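Local coordinates for protein CdiI toxin (Salmonella enterica subsp. enterica serovar Rubislaw str. ATCC 10717, PDB 4ZQU) that acts as the immunity protein of a contact-dependent growth inhibition system, binding its cognate CdiA toxin and neutralising it, at residues Ala10-Lys13 with Phe18-Val21; Glu52-Ala57 with Thr162-Gly167; Asp56-Ser61 with Cys120-Asn125; Asp95-Lys100 with Ala112-Met117; Ile129-Thr134 with Arg169-Arg174. All coordinates share one frame; numbering follows the deposited sequence. Where two conformers were deposited one is given.

How the interactions relate
Interaction 1 comes first along the chain, pairing strands 8-14 and 19-26 of the antiparallel sheet. Strand 118-124 lies beside 8-14, and 129-138 beside 118-124, so interactions 1, 3 and 5 reach one sheet. Interactions 2 and 3 share Asp56 and Ala57 of helix 47-59, with centres about 9 Å apart. Interactions 2 and 5 both use helix 161-172, and their segments alternate along the chain. Interaction 4, nested in the sequence between the segments of interactions 2 and 3, joins two other helices; its centre is about 23 Å from that of interaction 2. Sheet and helices thus pack into one compact body, with interactions 3 and 5 reaching the bound toxin.

Interaction 1: Ala10-Lys13 with Phe18-Val21; sequences ASVK and FICV
Lys13 and Cys20 face each other as an antiparallel hydrogen-bonded pair. Lys13 N gives its hydrogen to Cys20 O at 2.8 Å, nearly straight (162°) and in the carbonyl plane; the return bond from Cys20 N to Lys13 O, 2.7 Å, is more bent at 149°. One step along, Val12 and Val21 form a non-hydrogen-bonded pair, and here the backbones come close through carbon: Val12 CA lies 3.2 Å from Cys20 O as a CA-H...O contact.

Val12 is the side chain to follow outward. Its CB sits 4.0 Å from Cys20 O, just beyond that backbone contact. There it forks. CG1, anti to the backbone N (chi1 176°), leans along the partner strand to Ile19 CG2 at 4.1 Å, the two side chains crossing at a slant. CG2 takes the other direction and rests against Val21 CG2 at 3.8 Å, the two valines lying side by side and pointing the same way. On this face Val12 packs on Ile122, and Val21 on Met53 and Ala57 of helix 47-59.

Lys13 and Cys20 occupy the other face of the sheet. The two CB atoms are 4.4 Å apart, but the lysine chain then leads away past Trp97 and Met117, and its ammonium bonds Ser119 OG and makes a cation-pi contact with Trp142. At the turn end, Phe18 stacks on Tyr105. The whole is a two-stranded beta hairpin, buried on both faces, within the antiparallel sheet that forms the middle of this alpha/beta immunity protein.

Interaction 2: Glu52-Ala57 with Thr162-Gly167; sequences EMVKDA and TEIGAG
Val54 and Ile164 meet with no flat group between them: neither segment holds a ring, and the carboxylates of Glu52, Asp56 and Glu163 all lie away from the contact, so there are no faces or edges to stack. What remains is branched aliphatic packing. Val54 CG1 touches Ile164 CG2 at 4.1 Å, and Val54 CB lies almost as near that same methyl, at 4.2 Å. The Ile164 methyl is therefore set against the flank of the valine.

The other branch of Ile164 goes elsewhere. With CD1 carried to the end of an extended arm (chi2 179°), it grazes Lys55 CG at 4.4 Å, so the lysine contributes its aliphatic stem at the exposed margin. Within segments 52-57 and 162-167 the closest CA atoms are those of Val54 and Gly165, 7.4 Å apart, and the glycine brings no side chain to this place.

Around this small joint, Val54 also packs on Leu168, one turn further along helix 161-172, while Thr162 touches Asp47 and Leu48 near the start of helix 47-59. Ile164 CD1 reaches Ile129 of strand 129-138, and Met53 turns toward strand 30-41, which places the two helices together against the sheet.

Interaction 3: Asp56-Ser61 with Cys120-Asn125; sequences DALSHS and CDICCN
Leu58 meets Ile122 and Cys124 by apolar contact alone. The fork of the leucine closes on one methyl: Ile122 CG2 lies 3.8 Å from Leu58 CD2 and 4.0 Å from Leu58 CD1, with the two side chains crossing at about a right angle. CD1 also reaches Cys124 CB at 4.1 Å, so it sits between two strand residues that point the same way. Ile122 offers its CG2 because that branch is anti to the backbone N (chi1 -75°, counted to CG1), while its CD1 leads off toward Val12.

Hydrogen bonds occur within the helical segment, where the helix is running out. His60 folds back so that its ND1 donates to Asp56 O at 2.7 Å, with 161° at the hydrogen and the carbonyl oxygen in the plane of the imidazole, which fixes the ring's rotation. Ser61 N bonds Leu58 O at 3.0 Å, and Ser61 OG in turn bonds backbone atoms of Trp9 and Tyr24.

Charge appears on the reverse of the strand. Asp121, pointing opposite to Ile122, makes a salt bridge through OD2 with Lys70 of the CdiA-CT toxin chain.

The chemistry is thus divided by face: the inner side of strand 118-124 holds helix 47-59 by hydrophobic packing, while the outer side presents an acid to the toxin, consistent with a strand serving the core and the complex at once.

Interaction 4: Asp95-Lys100 with Ala112-Met117; sequences DEWVKK and ALFKDM
Val98 sets its two methyls against Leu113 and Phe114, and this is the tight part of the contact. CG2 meets Phe114 alone, at CZ and 3.7 Å, coming at the edge of the ring and in its plane, so the phenyl pushes its far end against the valine. CG1 touches both residues, with Leu113 CD2 at 3.8 Å. That same leucine methyl lies over one face of the Phe114 ring, 3.5 Å above the plane and offset toward the rim, so neighbouring residues of the short helix 110-115 brace each other before they reach the longer one.

Trp97 adds a wider touch: its CZ3 and Phe114 CE1 are 4.2 Å apart, with the phenylalanine carbon at the edge of the indole, near its plane. This is not a face-to-face stack. CG of Trp97 is anti to the backbone N (chi1 178°), which swings the six-membered ring toward Phe114, while the indole NE1 is bonded to Asp22 OD1. Met117 SD stays 4.7 Å from Trp97 CH2, a looser approach; the methionine packs instead on Lys13.

The solvent side is of another character. On the far flank of the longer helix Glu96 and Lys99 pair with each other, Lys99 NZ lying 3.2 Å from Glu96 OE2 on the syn side, 27° out of the carboxylate plane.

Helix 87-105 therefore has two chemistries: a greasy flank that packs on the weakly bonded helix 110-115 through apolar side chains, and a charged flank whose salt bridge stays within its own helix.

Interaction 5: Ile129-Thr134 with Arg169-Arg174; sequences ITISPT and RLALSR
Ile131 and Pro133 close on Ala171 from the strand side. The nearest approach of side chains is Ile131 CG2 to Ala171 CB, 3.5 Å, methyl against methyl. Two residues on, Pro133 CB lies 3.4 Å from Ala171 O, and its CG touches Arg174 CB at 4.1 Å, so the pyrrolidine ring is tucked against Ala171 and Arg174, where the helix gives way to loop. In Ile131 a chi1 of -47° carries CG1 away from the carbonyl carbon and leaves CG2 facing the helix.

The next shell sets these groups in place. Arg174 N bonds Ala171 O at 3.1 Å, so the oxygen beside the proline already has its donor. The Arg174 chain is extended, and one face of its guanidinium meets Leu170 CG, 3.6 Å from the plane and offset toward the rim, while NH1 bonds the carbonyl of Asp151. Ser173 OG donates to Leu170 O at 2.8 Å from above the carbonyl plane.

Beyond this, Ile131 and Ala171 both pack on Val153 of the next strand, and Pro133 O accepts a hydrogen bond from Lys70 of the CdiA-CT toxin chain. This is alpha/beta packing: the end of helix 161-172 lies on strand 129-138, beside the toxin-binding site.

Interaction 1: Ala10-Lys13 with Phe18-Val21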
# COMPACT_ATOMS: atom_id res chain seq x y z
N ALA B 10 -9.86 -8.55 1.65
CA ALA B 10 -9.91 -8.69 3.09
C ALA B 10 -8.47 -8.71 3.59
O ALA B 10 -7.54 -8.89 2.81
CB ALA B 10 -10.64 -9.96 3.49
N SER B 11 -8.29 -8.51 4.89
CA SER B 11 -6.95 -8.53 5.47
C SER B 11 -6.92 -9.28 6.80
O SER B 11 -7.82 -9.14 7.63
CB SER B 11 -6.43 -7.10 5.67
OG SER B 11 -5.04 -7.10 5.95
N VAL B 12 -5.88 -10.08 6.99
CA VAL B 12 -5.74 -10.90 8.19
C VAL B 12 -4.52 -10.51 9.01
O VAL B 12 -3.39 -10.51 8.50
CB VAL B 12 -5.66 -12.40 7.83
CG1 VAL B 12 -5.43 -13.24 9.08
CG2 VAL B 12 -6.91 -12.84 7.11
N LYS B 13 -4.75 -10.19 10.28
CA LYS B 13 -3.67 -9.90 11.22
C LYS B 13 -3.68 -10.93 12.34
O LYS B 13 -4.73 -11.19 12.94
CB LYS B 13 -3.81 -8.49 11.79
CG LYS B 13 -3.69 -7.38 10.75
CD LYS B 13 -2.26 -7.21 10.27
CE LYS B 13 -2.14 -6.08 9.26
NZ LYS B 13 -2.88 -6.38 8.00
N PHE B 18 -4.71 -13.59 19.09
CA PHE B 18 -5.89 -13.62 18.23
C PHE B 18 -5.61 -13.71 16.74
O PHE B 18 -4.47 -13.56 16.29
CB PHE B 18 -6.75 -12.37 18.50
CG PHE B 18 -6.09 -11.07 18.09
CD1 PHE B 18 -6.21 -10.58 16.80
CD2 PHE B 18 -5.36 -10.33 19.01
CE1 PHE B 18 -5.61 -9.39 16.43
CE2 PHE B 18 -4.76 -9.14 18.65
CZ PHE B 18 -4.89 -8.67 17.36
N ILE B 19 -6.67 -13.97 15.99
CA ILE B 19 -6.67 -13.86 14.53
C ILE B 19 -7.74 -12.85 14.12
O ILE B 19 -8.90 -12.96 14.53
CB ILE B 19 -6.94 -15.20 13.85
CG1 ILE B 19 -5.85 -16.21 14.21
CG2 ILE B 19 -7.04 -15.03 12.34
CD1 ILE B 19 -6.02 -17.54 13.52
N CYS B 20 -7.36 -11.86 13.32
CA CYS B 20 -8.26 -10.76 12.98
C CYS B 20 -8.48 -10.63 11.48
O CYS B 20 -7.55 -10.35 10.73
CB CYS B 20 -7.71 -9.45 13.54
SG CYS B 20 -8.81 -8.03 13.32
N VAL B 21 -9.73 -10.82 11.05
CA VAL B 21 -10.08 -10.68 9.64
C VAL B 21 -10.96 -9.45 9.41
O VAL B 21 -12.05 -9.34 9.98
CB VAL B 21 -10.82 -11.93 9.12
CG1 VAL B 21 -11.15 -11.77 7.64
CG2 VAL B 21 -9.98 -13.18 9.35

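Interaction 2: Glu52-Ala57 with Thr162-Gly167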
# COMPACT_ATOMS: atom_id res chain seq x y z
N GLU B 52 -15.26 -19.21 6.75
CA GLU B 52 -16.52 -18.50 6.62
C GLU B 52 -16.36 -17.06 7.10
O GLU B 52 -17.07 -16.16 6.65
CB GLU B 52 -17.63 -19.20 7.40
CG GLU B 52 -18.08 -20.52 6.78
CD GLU B 52 -19.30 -21.09 7.46
OE1 GLU B 52 -19.71 -20.56 8.52
OE2 GLU B 52 -19.86 -22.08 6.94
N MET B 53 -15.40 -16.85 8.00
CA MET B 53 -15.03 -15.51 8.44
C MET B 53 -14.43 -14.73 7.28
O MET B 53 -14.71 -13.55 7.09
CB MET B 53 -14.03 -15.57 9.60
CG MET B 53 -14.63 -15.91 10.95
SD MET B 53 -13.39 -16.37 12.17
CE MET B 53 -12.18 -15.07 11.98
N VAL B 54 -13.58 -15.40 6.51
CA VAL B 54 -12.95 -14.78 5.36
C VAL B 54 -13.98 -14.50 4.27
O VAL B 54 -13.98 -13.43 3.66
CB VAL B 54 -11.82 -15.66 4.79
CG1 VAL B 54 -11.25 -15.06 3.52
CG2 VAL B 54 -10.72 -15.84 5.83
N LYS B 55 -14.89 -15.45 4.03
CA LYS B 55 -15.88 -15.29 2.98
C LYS B 55 -16.91 -14.21 3.31
O LYS B 55 -17.31 -13.44 2.44
CB LYS B 55 -16.58 -16.62 2.70
CG LYS B 55 -16.57 -17.01 1.23
CD LYS B 55 -17.36 -18.27 0.95
CE LYS B 55 -17.59 -18.44 -0.55
NZ LYS B 55 -16.74 -17.53 -1.37
N ASP B 56 -17.33 -14.16 4.57
CA ASP B 56 -18.29 -13.16 5.02
C ASP B 56 -17.70 -11.75 4.92
O ASP B 56 -18.39 -10.80 4.54
CB ASP B 56 -18.74 -13.45 6.45
CG ASP B 56 -19.73 -12.44 6.97
OD1 ASP B 56 -20.91 -12.49 6.55
OD2 ASP B 56 -19.34 -11.60 7.80
N ALA B 57 -16.42 -11.63 5.26
CA ALA B 57 -15.71 -10.37 5.14
C ALA B 57 -15.59 -9.94 3.69
O ALA B 57 -15.73 -8.77 3.36
CB ALA B 57 -14.33 -10.48 5.78
N THR B 162 -13.85 -24.50 4.33
CA THR B 162 -12.80 -25.24 5.02
C THR B 162 -11.49 -25.16 4.24
O THR B 162 -10.43 -24.98 4.83
CB THR B 162 -13.20 -26.71 5.22
OG1 THR B 162 -14.45 -26.78 5.92
CG2 THR B 162 -12.14 -27.45 6.02
N GLU B 163 -11.59 -25.28 2.92
CA GLU B 163 -10.42 -25.17 2.05
C GLU B 163 -9.83 -23.77 2.10
O GLU B 163 -8.61 -23.59 2.00
CB GLU B 163 -10.80 -25.53 0.61
CG GLU B 163 -11.12 -27.00 0.40
CD GLU B 163 -11.68 -27.30 -0.97
OE1 GLU B 163 -11.92 -26.35 -1.75
OE2 GLU B 163 -11.90 -28.49 -1.28
N ILE B 164 -10.69 -22.77 2.26
CA ILE B 164 -10.25 -21.38 2.33
C ILE B 164 -9.54 -21.09 3.65
O ILE B 164 -8.46 -20.49 3.66
CB ILE B 164 -11.44 -20.42 2.14
CG1 ILE B 164 -11.98 -20.53 0.71
CG2 ILE B 164 -11.02 -18.99 2.44
CD1 ILE B 164 -13.17 -19.64 0.43
N GLY B 165 -10.15 -21.51 4.76
CA GLY B 165 -9.53 -21.36 6.06
C GLY B 165 -8.21 -22.09 6.13
O GLY B 165 -7.25 -21.61 6.74
N ALA B 166 -8.15 -23.27 5.51
CA ALA B 166 -6.94 -24.07 5.47
C ALA B 166 -5.84 -23.39 4.67
O ALA B 166 -4.67 -23.40 5.05
CB ALA B 166 -7.23 -25.45 4.90
N GLY B 167 -6.22 -22.79 3.54
CA GLY B 167 -5.28 -22.08 2.70
C GLY B 167 -4.71 -20.86 3.41
O GLY B 167 -3.55 -20.49 3.21

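Interaction 3: Asp56-Ser61 with Cys120-Asn125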
# COMPACT_ATOMS: atom_id res chain seq x y z
N ASP B 56 -17.33 -14.16 4.57
CA ASP B 56 -18.29 -13.16 5.02
C ASP B 56 -17.70 -11.75 4.92
O ASP B 56 -18.39 -10.80 4.54
CB ASP B 56 -18.74 -13.45 6.45
CG ASP B 56 -19.73 -12.44 6.97
OD1 ASP B 56 -20.91 -12.49 6.55
OD2 ASP B 56 -19.34 -11.60 7.80
N ALA B 57 -16.42 -11.63 5.26
CA ALA B 57 -15.71 -10.37 5.14
C ALA B 57 -15.59 -9.94 3.69
O ALA B 57 -15.73 -8.77 3.36
CB ALA B 57 -14.33 -10.48 5.78
N LEU B 58 -15.32 -10.91 2.82
CA LEU B 58 -15.20 -10.66 1.38
C LEU B 58 -16.52 -10.19 0.78
O LEU B 58 -16.53 -9.37 -0.14
CB LEU B 58 -14.72 -11.92 0.65
CG LEU B 58 -13.23 -12.26 0.74
CD1 LEU B 58 -12.96 -13.59 0.08
CD2 LEU B 58 -12.42 -11.17 0.08
N SER B 59 -17.62 -10.72 1.31
CA SER B 59 -18.94 -10.39 0.79
C SER B 59 -19.29 -8.93 1.05
O SER B 59 -20.15 -8.36 0.38
CB SER B 59 -19.99 -11.31 1.40
OG SER B 59 -19.98 -11.24 2.82
N HIS B 60 -18.62 -8.32 2.03
CA HIS B 60 -18.87 -6.93 2.38
C HIS B 60 -17.89 -5.99 1.70
O HIS B 60 -17.93 -4.78 1.92
CB HIS B 60 -18.80 -6.73 3.89
CG HIS B 60 -19.96 -7.33 4.62
ND1 HIS B 60 -20.09 -8.69 4.83
CD2 HIS B 60 -21.06 -6.76 5.18
CE1 HIS B 60 -21.20 -8.93 5.49
NE2 HIS B 60 -21.81 -7.78 5.71
N SER B 61 -17.02 -6.54 0.86
CA SER B 61 -16.03 -5.74 0.16
C SER B 61 -16.68 -4.93 -0.96
O SER B 61 -17.60 -5.39 -1.62
CB SER B 61 -14.93 -6.63 -0.41
OG SER B 61 -13.93 -5.85 -1.05
N CYS B 120 -1.64 -11.26 6.23
CA CYS B 120 -1.93 -11.91 4.95
C CYS B 120 -2.99 -11.13 4.17
O CYS B 120 -4.01 -10.72 4.72
CB CYS B 120 -2.40 -13.35 5.16
SG CYS B 120 -1.11 -14.47 5.74
N ASP B 121 -2.74 -10.94 2.88
CA ASP B 121 -3.67 -10.25 2.00
C ASP B 121 -4.60 -11.24 1.31
O ASP B 121 -4.16 -12.28 0.83
CB ASP B 121 -2.92 -9.44 0.95
CG ASP B 121 -1.81 -8.60 1.54
OD1 ASP B 121 -2.04 -7.97 2.60
OD2 ASP B 121 -0.70 -8.58 0.96
N ILE B 122 -5.89 -10.91 1.25
CA ILE B 122 -6.85 -11.74 0.53
C ILE B 122 -7.52 -10.94 -0.59
O ILE B 122 -8.03 -9.84 -0.35
CB ILE B 122 -7.93 -12.32 1.47
CG1 ILE B 122 -7.36 -13.46 2.31
CG2 ILE B 122 -9.11 -12.85 0.67
CD1 ILE B 122 -6.64 -13.02 3.55
N CYS B 123 -7.50 -11.48 -1.80
CA CYS B 123 -8.20 -10.89 -2.94
C CYS B 123 -8.98 -11.98 -3.67
O CYS B 123 -8.54 -13.12 -3.74
CB CYS B 123 -7.21 -10.21 -3.89
SG CYS B 123 -7.97 -9.47 -5.34
N CYS B 124 -10.14 -11.63 -4.20
CA CYS B 124 -10.98 -12.61 -4.89
C CYS B 124 -11.66 -12.01 -6.11
O CYS B 124 -12.21 -10.92 -6.05
CB CYS B 124 -12.04 -13.17 -3.93
SG CYS B 124 -13.28 -14.24 -4.69
N ASN B 125 -11.60 -12.72 -7.23
CA ASN B 125 -12.35 -12.34 -8.40
C ASN B 125 -12.93 -13.57 -9.09
O ASN B 125 -13.03 -14.64 -8.48
CB ASN B 125 -11.49 -11.53 -9.38
CG ASN B 125 -10.19 -12.23 -9.75
OD1 ASN B 125 -10.06 -13.45 -9.62
ND2 ASN B 125 -9.22 -11.45 -10.23

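Interaction 4: Asp95-Lys100 with Ala112-Met117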
# COMPACT_ATOMS: atom_id res chain seq x y z
N ASP B 95 -6.27 4.30 13.36
CA ASP B 95 -5.94 4.55 14.75
C ASP B 95 -7.02 4.02 15.68
O ASP B 95 -6.74 3.57 16.79
CB ASP B 95 -5.73 6.05 14.99
CG ASP B 95 -4.47 6.57 14.32
OD1 ASP B 95 -3.53 5.78 14.11
OD2 ASP B 95 -4.43 7.78 14.01
N GLU B 96 -8.27 4.07 15.22
CA GLU B 96 -9.38 3.49 15.97
C GLU B 96 -9.35 1.97 15.90
O GLU B 96 -9.68 1.29 16.87
CB GLU B 96 -10.72 4.02 15.46
CG GLU B 96 -10.98 5.46 15.84
CD GLU B 96 -10.91 5.67 17.34
OE1 GLU B 96 -11.34 4.77 18.09
OE2 GLU B 96 -10.43 6.74 17.77
N TRP B 97 -8.96 1.45 14.75
CA TRP B 97 -8.80 0.02 14.57
C TRP B 97 -7.74 -0.50 15.53
O TRP B 97 -7.92 -1.54 16.17
CB TRP B 97 -8.42 -0.30 13.13
CG TRP B 97 -8.20 -1.75 12.87
CD1 TRP B 97 -9.13 -2.67 12.50
CD2 TRP B 97 -6.96 -2.46 12.97
NE1 TRP B 97 -8.55 -3.91 12.35
CE2 TRP B 97 -7.21 -3.81 12.64
CE3 TRP B 97 -5.65 -2.09 13.30
CZ2 TRP B 97 -6.22 -4.78 12.63
CZ3 TRP B 97 -4.66 -3.06 13.30
CH2 TRP B 97 -4.95 -4.39 12.97
N VAL B 98 -6.64 0.23 15.63
CA VAL B 98 -5.54 -0.12 16.52
C VAL B 98 -5.96 -0.01 17.98
O VAL B 98 -5.70 -0.91 18.78
CB VAL B 98 -4.30 0.77 16.29
CG1 VAL B 98 -3.25 0.52 17.36
CG2 VAL B 98 -3.73 0.53 14.90
N LYS B 99 -6.61 1.10 18.32
CA LYS B 99 -7.01 1.37 19.70
C LYS B 99 -7.97 0.31 20.23
O LYS B 99 -7.83 -0.14 21.37
CB LYS B 99 -7.65 2.76 19.81
CG LYS B 99 -8.02 3.16 21.23
CD LYS B 99 -8.83 4.45 21.26
CE LYS B 99 -8.05 5.61 20.67
NZ LYS B 99 -8.87 6.85 20.57
N LYS B 100 -8.94 -0.08 19.41
CA LYS B 100 -9.93 -1.08 19.82
C LYS B 100 -9.29 -2.42 20.17
O LYS B 100 -9.79 -3.15 21.03
CB LYS B 100 -10.97 -1.29 18.72
CG LYS B 100 -12.05 -0.23 18.68
CD LYS B 100 -13.23 -0.66 17.82
CE LYS B 100 -14.35 0.37 17.85
NZ LYS B 100 -13.91 1.69 17.33
N ALA B 112 3.75 -3.89 21.65
CA ALA B 112 3.48 -5.28 22.00
C ALA B 112 2.34 -5.84 21.17
O ALA B 112 2.25 -7.06 20.96
CB ALA B 112 3.17 -5.42 23.49
N LEU B 113 1.46 -4.96 20.69
CA LEU B 113 0.38 -5.35 19.80
C LEU B 113 0.92 -5.91 18.49
O LEU B 113 0.56 -7.01 18.07
CB LEU B 113 -0.54 -4.16 19.51
CG LEU B 113 -1.62 -4.36 18.43
CD1 LEU B 113 -2.63 -5.42 18.85
CD2 LEU B 113 -2.32 -3.05 18.11
N PHE B 114 1.80 -5.15 17.85
CA PHE B 114 2.30 -5.49 16.53
C PHE B 114 3.54 -6.38 16.56
O PHE B 114 3.92 -6.95 15.54
CB PHE B 114 2.62 -4.21 15.75
CG PHE B 114 1.41 -3.36 15.47
CD1 PHE B 114 0.53 -3.70 14.46
CD2 PHE B 114 1.17 -2.21 16.21
CE1 PHE B 114 -0.58 -2.92 14.20
CE2 PHE B 114 0.06 -1.43 15.96
CZ PHE B 114 -0.82 -1.78 14.95
N LYS B 115 4.17 -6.49 17.73
CA LYS B 115 5.44 -7.20 17.87
C LYS B 115 5.44 -8.59 17.24
O LYS B 115 6.34 -8.94 16.48
CB LYS B 115 5.83 -7.32 19.35
CG LYS B 115 7.17 -7.99 19.58
CD LYS B 115 7.57 -7.91 21.04
CE LYS B 115 6.49 -8.51 21.93
NZ LYS B 115 6.84 -8.41 23.37
N ASP B 116 4.41 -9.37 17.55
CA ASP B 116 4.35 -10.74 17.04
C ASP B 116 3.22 -10.90 16.03
O ASP B 116 2.58 -11.95 15.96
CB ASP B 116 4.17 -11.72 18.20
CG ASP B 116 5.38 -11.75 19.12
OD1 ASP B 116 6.50 -11.51 18.63
OD2 ASP B 116 5.21 -11.99 20.33
N MET B 117 3.01 -9.87 15.22
CA MET B 117 1.88 -9.86 14.30
C MET B 117 2.28 -10.09 12.84
O MET B 117 3.10 -9.37 12.29
CB MET B 117 1.12 -8.53 14.42
CG MET B 117 -0.01 -8.37 13.42
SD MET B 117 -1.00 -6.91 13.72
CE MET B 117 -1.77 -7.34 15.28

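Interaction 5: Ile129-Thr134 with Arg169-Arg174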
# COMPACT_ATOMS: atom_id res chain seq x y z
N ILE B 129 -9.03 -17.15 -5.86
CA ILE B 129 -8.85 -16.54 -4.55
C ILE B 129 -7.37 -16.53 -4.19
O ILE B 129 -6.75 -17.58 -4.06
CB ILE B 129 -9.64 -17.28 -3.45
CG1 ILE B 129 -11.13 -17.31 -3.80
CG2 ILE B 129 -9.41 -16.62 -2.10
CD1 ILE B 129 -11.95 -18.16 -2.85
N THR B 130 -6.80 -15.34 -4.03
CA THR B 130 -5.37 -15.22 -3.76
C THR B 130 -5.09 -14.81 -2.32
O THR B 130 -5.53 -13.75 -1.87
CB THR B 130 -4.70 -14.21 -4.71
OG1 THR B 130 -4.99 -14.57 -6.07
CG2 THR B 130 -3.20 -14.19 -4.49
N ILE B 131 -4.35 -15.65 -1.61
CA ILE B 131 -3.94 -15.35 -0.24
C ILE B 131 -2.43 -15.12 -0.23
O ILE B 131 -1.65 -16.03 -0.51
CB ILE B 131 -4.32 -16.49 0.73
CG1 ILE B 131 -5.77 -16.92 0.50
CG2 ILE B 131 -4.11 -16.05 2.17
CD1 ILE B 131 -6.24 -18.01 1.43
N SER B 132 -2.03 -13.89 0.10
CA SER B 132 -0.64 -13.48 -0.05
C SER B 132 0.03 -13.18 1.29
O SER B 132 -0.41 -12.30 2.03
CB SER B 132 -0.56 -12.25 -0.95
OG SER B 132 0.79 -11.87 -1.19
N PRO B 133 1.10 -13.92 1.61
CA PRO B 133 1.86 -13.67 2.84
C PRO B 133 2.72 -12.42 2.72
O PRO B 133 2.92 -11.90 1.62
CB PRO B 133 2.71 -14.93 2.98
CG PRO B 133 2.93 -15.38 1.57
CD PRO B 133 1.67 -15.03 0.83
N THR B 134 3.23 -11.93 3.85
CA THR B 134 4.06 -10.73 3.86
C THR B 134 5.32 -10.93 4.70
O THR B 134 5.44 -11.91 5.44
CB THR B 134 3.31 -9.51 4.42
OG1 THR B 134 2.88 -9.78 5.77
CG2 THR B 134 2.09 -9.18 3.57
N ARG B 169 -4.17 -20.53 6.65
CA ARG B 169 -3.16 -20.97 7.61
C ARG B 169 -1.86 -21.35 6.91
O ARG B 169 -0.78 -21.18 7.47
CB ARG B 169 -3.69 -22.14 8.43
CG ARG B 169 -4.91 -21.78 9.26
CD ARG B 169 -4.71 -22.15 10.71
NE ARG B 169 -5.82 -21.71 11.54
CZ ARG B 169 -5.82 -21.76 12.87
NH1 ARG B 169 -4.75 -22.22 13.51
NH2 ARG B 169 -6.87 -21.34 13.56
N LEU B 170 -1.98 -21.85 5.69
CA LEU B 170 -0.82 -22.17 4.88
C LEU B 170 -0.05 -20.89 4.54
O LEU B 170 1.18 -20.89 4.50
CB LEU B 170 -1.23 -22.89 3.59
CG LEU B 170 -0.12 -23.16 2.58
CD1 LEU B 170 1.00 -23.98 3.21
CD2 LEU B 170 -0.67 -23.87 1.36
N ALA B 171 -0.78 -19.81 4.31
CA ALA B 171 -0.16 -18.53 4.00
C ALA B 171 0.44 -17.90 5.26
O ALA B 171 1.46 -17.23 5.19
CB ALA B 171 -1.16 -17.60 3.36
N LEU B 172 -0.22 -18.13 6.39
CA LEU B 172 0.26 -17.61 7.67
C LEU B 172 1.58 -18.26 8.08
O LEU B 172 2.39 -17.65 8.78
CB LEU B 172 -0.79 -17.81 8.77
CG LEU B 172 -1.98 -16.86 8.77
CD1 LEU B 172 -3.06 -17.33 9.73
CD2 LEU B 172 -1.53 -15.45 9.13
N SER B 173 1.79 -19.49 7.64
CA SER B 173 3.03 -20.21 7.94
C SER B 173 4.13 -19.85 6.94
O SER B 173 5.28 -20.22 7.12
CB SER B 173 2.79 -21.72 7.94
OG SER B 173 2.37 -22.17 6.66
N ARG B 174 3.75 -19.13 5.88
CA ARG B 174 4.71 -18.72 4.86
C ARG B 174 5.19 -17.29 5.06
O ARG B 174 6.00 -16.78 4.29
CB ARG B 174 4.10 -18.87 3.46
CG ARG B 174 3.91 -20.31 3.02
CD ARG B 174 3.31 -20.40 1.63
NE ARG B 174 3.14 -21.78 1.19
CZ ARG B 174 2.64 -22.14 0.01
NH1 ARG B 174 2.26 -21.22 -0.86
NH2 ARG B 174 2.53 -23.43 -0.30